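Local structure of mitochondrial RNA-binding protein 1 (Trypanosoma brucei, 2GIA) at residues Leu69-Leu74 and Ser141-Ser146; Ser40-Leu45 and Asp62-Val67. The protein binds guide RNA as part of a complex with MRP2 and acts as an RNA matchmaker in mitochondrial RNA editing. One frame throughout, in Å; residues are numbered along the deposited sequence.

Contact 1: residues Leu69-Leu74 and Ser141-Ser146; sequences LRHVDL and SALDES
L74 and H71, one turn apart at the start of helix 71-81, reach across to the C-terminal end of helix 130-145. From its CB, L74 heads for that helix with CG anti to the backbone N (chi1 169°), and CG comes to rest 4.1 Å from L143 CB. There the side chain forks. CD1 turns to A142, 4.2 Å from its CB, while CD2 reaches the helix backbone itself and lies 3.6 Å from L143 CA. The side chains of L74 and L143 cross at a slant, and V78, one turn further along helix 71-81, also touches L143. Beside this apolar patch lies the polar link: H71 NE2 donates to S146 OG at 2.8 Å; the N-H...O angle of 149° is somewhat bent, and OG meets the ring at its edge, tilted a little from its plane. OG stands between its own backbone N and carbonyl carbon (chi1 72°), from where it donates to L143 O at 2.7 Å. The buried hydroxyl thus accepts from H71 and donates to L143 O, which takes S146 N as well; two bonds grip OG and set its rotation. On the other helix R70 is the N-cap; its backbone N donates to D73 OD2 at 2.8 Å, and its guanidinium grips the same carboxylate side-on through NE and NH2. Two chains of MRP2 border the site: M175 of one packs on H71, F190 of the other on A142. Such packing between the two strand-following helices, at the subunit interface, is consistent with the Whirly-type fold of the sPC4-like group.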
loop_
_atom_site.group_PDB
_atom_site.type_symbol
_atom_site.label_atom_id
_atom_site.label_comp_id
_atom_site.label_asym_id
_atom_site.label_seq_id
_atom_site.Cartn_x
_atom_site.Cartn_y
_atom_site.Cartn_z
ATOM N N LEU B 69 17.166 -11.809 8.790
ATOM C CA LEU B 69 17.489 -11.540 7.388
ATOM C C LEU B 69 17.928 -10.067 7.211
ATOM O O LEU B 69 17.809 -9.257 8.124
ATOM C CB LEU B 69 16.258 -11.854 6.497
ATOM C CG LEU B 69 15.554 -13.216 6.677
ATOM C CD1 LEU B 69 14.622 -13.538 5.460
ATOM C CD2 LEU B 69 16.559 -14.295 6.867
ATOM N N ARG B 70 18.424 -9.733 6.035
ATOM C CA ARG B 70 18.879 -8.365 5.749
ATOM C C ARG B 70 17.780 -7.560 5.056
ATOM O O ARG B 70 16.825 -8.117 4.538
ATOM C CB ARG B 70 20.092 -8.395 4.816
ATOM C CG ARG B 70 21.362 -9.090 5.314
ATOM C CD ARG B 70 22.324 -9.256 4.098
ATOM N NE ARG B 70 21.693 -10.073 3.044
ATOM C CZ ARG B 70 22.150 -10.200 1.801
ATOM N NH1 ARG B 70 23.256 -9.550 1.436
ATOM N NH2 ARG B 70 21.508 -10.981 0.925
ATOM N N HIS B 71 17.908 -6.240 5.037
ATOM C CA HIS B 71 16.910 -5.438 4.358
ATOM C C HIS B 71 16.711 -5.910 2.917
ATOM O O HIS B 71 15.583 -5.993 2.425
ATOM C CB HIS B 71 17.326 -3.963 4.326
ATOM C CG HIS B 71 16.199 -3.026 3.977
ATOM N ND1 HIS B 71 16.416 -1.708 3.627
ATOM C CD2 HIS B 71 14.849 -3.202 3.967
ATOM C CE1 HIS B 71 15.253 -1.113 3.416
ATOM N NE2 HIS B 71 14.286 -1.993 3.612
ATOM N N VAL B 72 17.796 -6.225 2.219
ATOM C CA VAL B 72 17.642 -6.639 0.835
ATOM C C VAL B 72 16.947 -7.996 0.668
ATOM O O VAL B 72 16.254 -8.242 -0.333
ATOM C CB VAL B 72 19.037 -6.578 0.086
ATOM C CG1 VAL B 72 19.901 -7.774 0.436
ATOM C CG2 VAL B 72 18.799 -6.452 -1.409
ATOM N N ASP B 73 17.059 -8.850 1.680
ATOM C CA ASP B 73 16.390 -10.157 1.625
ATOM C C ASP B 73 14.896 -9.918 1.702
ATOM O O ASP B 73 14.112 -10.628 1.070
ATOM C CB ASP B 73 16.803 -11.031 2.817
ATOM C CG ASP B 73 18.297 -11.381 2.796
ATOM O OD1 ASP B 73 18.805 -11.684 1.710
ATOM O OD2 ASP B 73 18.935 -11.348 3.866
ATOM N N LEU B 74 14.488 -8.939 2.503
ATOM C CA LEU B 74 13.033 -8.652 2.581
ATOM C C LEU B 74 12.536 -8.272 1.177
ATOM O O LEU B 74 11.492 -8.743 0.689
ATOM C CB LEU B 74 12.777 -7.530 3.593
ATOM C CG LEU B 74 11.365 -6.928 3.595
ATOM C CD1 LEU B 74 10.253 -7.996 3.942
ATOM C CD2 LEU B 74 11.344 -5.809 4.665
ATOM N N SER B 141 3.773 -5.250 3.620
ATOM C CA SER B 141 3.648 -4.226 4.657
ATOM C C SER B 141 5.016 -3.896 5.243
ATOM O O SER B 141 5.376 -2.718 5.428
ATOM C CB SER B 141 2.728 -4.692 5.805
ATOM O OG SER B 141 1.358 -4.703 5.418
ATOM N N ALA B 142 5.781 -4.932 5.558
ATOM C CA ALA B 142 7.079 -4.701 6.198
ATOM C C ALA B 142 8.010 -3.933 5.293
ATOM O O ALA B 142 8.720 -3.017 5.751
ATOM C CB ALA B 142 7.730 -6.059 6.615
ATOM N N LEU B 143 8.025 -4.288 4.008
ATOM C CA LEU B 143 8.924 -3.575 3.108
ATOM C C LEU B 143 8.458 -2.098 3.011
ATOM O O LEU B 143 9.269 -1.156 3.077
ATOM C CB LEU B 143 8.912 -4.215 1.703
ATOM C CG LEU B 143 9.769 -3.491 0.638
ATOM C CD1 LEU B 143 11.251 -3.429 1.047
ATOM C CD2 LEU B 143 9.686 -4.247 -0.651
ATOM N N ASP B 144 7.152 -1.873 2.888
ATOM C CA ASP B 144 6.706 -0.467 2.792
ATOM C C ASP B 144 7.025 0.378 4.045
ATOM O O ASP B 144 7.381 1.565 3.950
ATOM C CB ASP B 144 5.195 -0.414 2.523
ATOM C CG ASP B 144 4.851 -0.746 1.085
ATOM O OD1 ASP B 144 5.792 -0.988 0.301
ATOM O OD2 ASP B 144 3.648 -0.761 0.726
ATOM N N GLU B 145 6.904 -0.221 5.227
ATOM C CA GLU B 145 7.162 0.496 6.485
ATOM C C GLU B 145 8.638 0.513 6.859
ATOM O O GLU B 145 9.021 1.160 7.815
ATOM C CB GLU B 145 6.398 -0.178 7.650
ATOM C CG GLU B 145 4.834 -0.125 7.540
ATOM C CD GLU B 145 4.225 1.265 7.576
ATOM O OE1 GLU B 145 4.806 2.200 8.180
ATOM O OE2 GLU B 145 3.107 1.417 7.012
ATOM N N SER B 146 9.463 -0.192 6.104
ATOM C CA SER B 146 10.871 -0.349 6.465
ATOM C C SER B 146 11.764 0.871 6.274
ATOM O O SER B 146 12.895 0.912 6.756
ATOM C CB SER B 146 11.476 -1.519 5.681
ATOM O OG SER B 146 11.645 -1.191 4.304
#

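Contact 2: residues Ser40-Leu45 and Asp62-Val67; sequences SQYPQL and DRRISV
Strands 40-43 and 65-67 run antiparallel at 177° with axes 4.8 Å apart. Q41 and I65 form a hydrogen-bonded pair, Q41 N giving to I65 O at 3.0 Å and I65 N to Q41 O at 2.9 Å. Next to it, S40 and S66 make a non-hydrogen-bonded pair, their side chains on one face with the two OG atoms 3.3 Å apart. S40 CA also leans on I65 O through a CA-H...O contact. Q41 and I65 point to the other face, where strand 121-128 lies: Q41 OE1 accepts from W123 NE1, NE2 bonds to T28, and I65 packs on W123 as well as on V112. These are the third and fourth strands of the antiparallel sheet 12-17, 26-33, 36-43, 65-68, a simple meander whose outermost strand on this side, within the chain, is 65-68. Beyond the paired residues, side chains continue the join. R64 CB sits over one face of the Y42 ring, toward the rim, 4.2 Å from its centroid and 20° off the normal, a CH-pi contact. R64 CG lies between its backbone N and carbonyl carbon (chi1 71°); the chain then extends alongside the tyrosine in the same direction, with R64 CD 3.8 Å from Y42 CE1, and NH1 bonds to A61 O. P43 crosses R63 at about a right angle: its CD lies 3.3 Å from R63 O, and CG touches R63 CB. That same carbonyl oxygen of R63 accepts from R114 NH1.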
loop_
_atom_site.group_PDB
_atom_site.type_symbol
_atom_site.label_atom_id
_atom_site.label_comp_id
_atom_site.label_asym_id
_atom_site.label_seq_id
_atom_site.Cartn_x
_atom_site.Cartn_y
_atom_site.Cartn_z
ATOM N N SER B 40 11.213 -17.074 13.374
ATOM C CA SER B 40 11.426 -17.978 14.507
ATOM C C SER B 40 10.496 -19.157 14.500
ATOM O O SER B 40 9.411 -19.127 13.896
ATOM C CB SER B 40 11.197 -17.193 15.837
ATOM O OG SER B 40 12.110 -16.135 15.910
ATOM N N GLN B 41 10.931 -20.253 15.120
ATOM C CA GLN B 41 10.033 -21.364 15.221
ATOM C C GLN B 41 10.323 -22.121 16.515
ATOM O O GLN B 41 11.488 -22.317 16.850
ATOM C CB GLN B 41 10.189 -22.336 14.071
ATOM C CG GLN B 41 9.033 -23.350 14.078
ATOM C CD GLN B 41 9.164 -24.368 12.947
ATOM O OE1 GLN B 41 9.979 -25.290 13.002
ATOM N NE2 GLN B 41 8.351 -24.194 11.909
ATOM N N TYR B 42 9.259 -22.541 17.198
ATOM C CA TYR B 42 9.384 -23.289 18.460
ATOM C C TYR B 42 8.753 -24.659 18.314
ATOM O O TYR B 42 7.641 -24.763 17.844
ATOM C CB TYR B 42 8.636 -22.559 19.564
ATOM C CG TYR B 42 9.058 -21.122 19.759
ATOM C CD1 TYR B 42 9.696 -20.736 20.921
ATOM C CD2 TYR B 42 8.798 -20.135 18.789
ATOM C CE1 TYR B 42 10.071 -19.424 21.153
ATOM C CE2 TYR B 42 9.183 -18.788 19.017
ATOM C CZ TYR B 42 9.820 -18.461 20.226
ATOM O OH TYR B 42 10.174 -17.182 20.565
ATOM N N PRO B 43 9.458 -25.735 18.712
ATOM C CA PRO B 43 8.904 -27.097 18.614
ATOM C C PRO B 43 7.794 -27.219 19.655
ATOM O O PRO B 43 7.877 -26.604 20.731
ATOM C CB PRO B 43 10.081 -27.995 19.008
ATOM C CG PRO B 43 11.292 -27.151 18.863
ATOM C CD PRO B 43 10.850 -25.745 19.195
ATOM N N GLN B 44 6.756 -27.983 19.356
ATOM C CA GLN B 44 5.691 -28.185 20.332
ATOM C C GLN B 44 6.337 -28.918 21.527
ATOM O O GLN B 44 7.257 -29.712 21.329
ATOM C CB GLN B 44 4.588 -29.067 19.742
ATOM C CG GLN B 44 3.511 -29.475 20.704
ATOM C CD GLN B 44 2.339 -30.149 19.966
ATOM O OE1 GLN B 44 2.106 -29.879 18.789
ATOM N NE2 GLN B 44 1.605 -31.014 20.657
ATOM N N LEU B 45 5.844 -28.635 22.738
ATOM C CA LEU B 45 6.342 -29.267 23.975
ATOM C C LEU B 45 5.188 -30.101 24.546
ATOM O O LEU B 45 4.190 -29.570 25.018
ATOM C CB LEU B 45 6.751 -28.194 24.980
ATOM C CG LEU B 45 7.464 -28.679 26.263
ATOM C CD1 LEU B 45 8.745 -29.434 25.899
ATOM C CD2 LEU B 45 7.745 -27.480 27.162
ATOM N N ASP B 62 13.154 -22.953 24.557
ATOM C CA ASP B 62 14.553 -23.281 24.718
ATOM C C ASP B 62 15.132 -24.148 23.625
ATOM O O ASP B 62 16.321 -24.447 23.650
ATOM C CB ASP B 62 14.801 -23.912 26.084
ATOM C CG ASP B 62 14.368 -23.010 27.196
ATOM O OD1 ASP B 62 14.829 -21.850 27.248
ATOM O OD2 ASP B 62 13.540 -23.456 28.004
ATOM N N ARG B 63 14.304 -24.560 22.660
ATOM C CA ARG B 63 14.794 -25.335 21.538
ATOM C C ARG B 63 14.374 -24.613 20.230
ATOM O O ARG B 63 14.139 -25.241 19.211
ATOM C CB ARG B 63 14.235 -26.763 21.591
ATOM C CG ARG B 63 15.037 -27.660 22.601
ATOM C CD ARG B 63 14.631 -29.147 22.557
ATOM N NE ARG B 63 14.022 -29.565 21.291
ATOM C CZ ARG B 63 14.687 -29.917 20.191
ATOM N NH1 ARG B 63 16.021 -29.920 20.166
ATOM N NH2 ARG B 63 14.005 -30.252 19.105
ATOM N N ARG B 64 14.333 -23.287 20.263
ATOM C CA ARG B 64 13.875 -22.552 19.084
ATOM C C ARG B 64 14.910 -22.354 17.989
ATOM O O ARG B 64 16.120 -22.490 18.201
ATOM C CB ARG B 64 13.336 -21.170 19.508
ATOM C CG ARG B 64 14.428 -20.208 19.962
ATOM C CD ARG B 64 13.804 -18.943 20.547
ATOM N NE ARG B 64 14.810 -17.965 20.930
ATOM C CZ ARG B 64 15.518 -18.009 22.054
ATOM N NH1 ARG B 64 15.341 -18.995 22.932
ATOM N NH2 ARG B 64 16.393 -17.059 22.313
ATOM N N ILE B 65 14.403 -22.046 16.795
ATOM C CA ILE B 65 15.219 -21.682 15.668
ATOM C C ILE B 65 14.932 -20.168 15.562
ATOM O O ILE B 65 13.786 -19.735 15.720
ATOM C CB ILE B 65 14.746 -22.396 14.380
ATOM C CG1 ILE B 65 15.249 -23.833 14.413
ATOM C CG2 ILE B 65 15.246 -21.656 13.125
ATOM C CD1 ILE B 65 14.444 -24.749 13.531
ATOM N N SER B 66 15.958 -19.360 15.297
ATOM C CA SER B 66 15.743 -17.932 15.168
ATOM C C SER B 66 16.726 -17.340 14.165
ATOM O O SER B 66 17.940 -17.303 14.405
ATOM C CB SER B 66 15.881 -17.235 16.539
ATOM O OG SER B 66 15.376 -15.924 16.433
ATOM N N VAL B 67 16.215 -16.896 13.017
ATOM C CA VAL B 67 17.090 -16.349 11.993
ATOM C C VAL B 67 16.760 -14.884 11.710
ATOM O O VAL B 67 15.607 -14.453 11.829
ATOM C CB VAL B 67 17.019 -17.156 10.651
ATOM C CG1 VAL B 67 17.490 -18.641 10.898
ATOM C CG2 VAL B 67 15.608 -17.184 10.089
#

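Contact 2 comes first along the chain and contact 1 follows directly: strand 65-68, paired with 36-43 in contact 2, runs into helix 71-81, which carries contact 1. Their centres lie about 22 Å apart, on opposite sides of the chain's centre, and their segments do not touch apart from this chain connection. Strand 36-43 touches both: it is a partner in contact 2, and its L37 bonds L69 through the backbone and packs on L74. Contact 2 edges the first antiparallel sheet, whereas contact 1 joins its following helix to helix 130-145, which follows the second sheet. Only contact 1 touches MRP2 chains; contact 2 is internal to its own subunit.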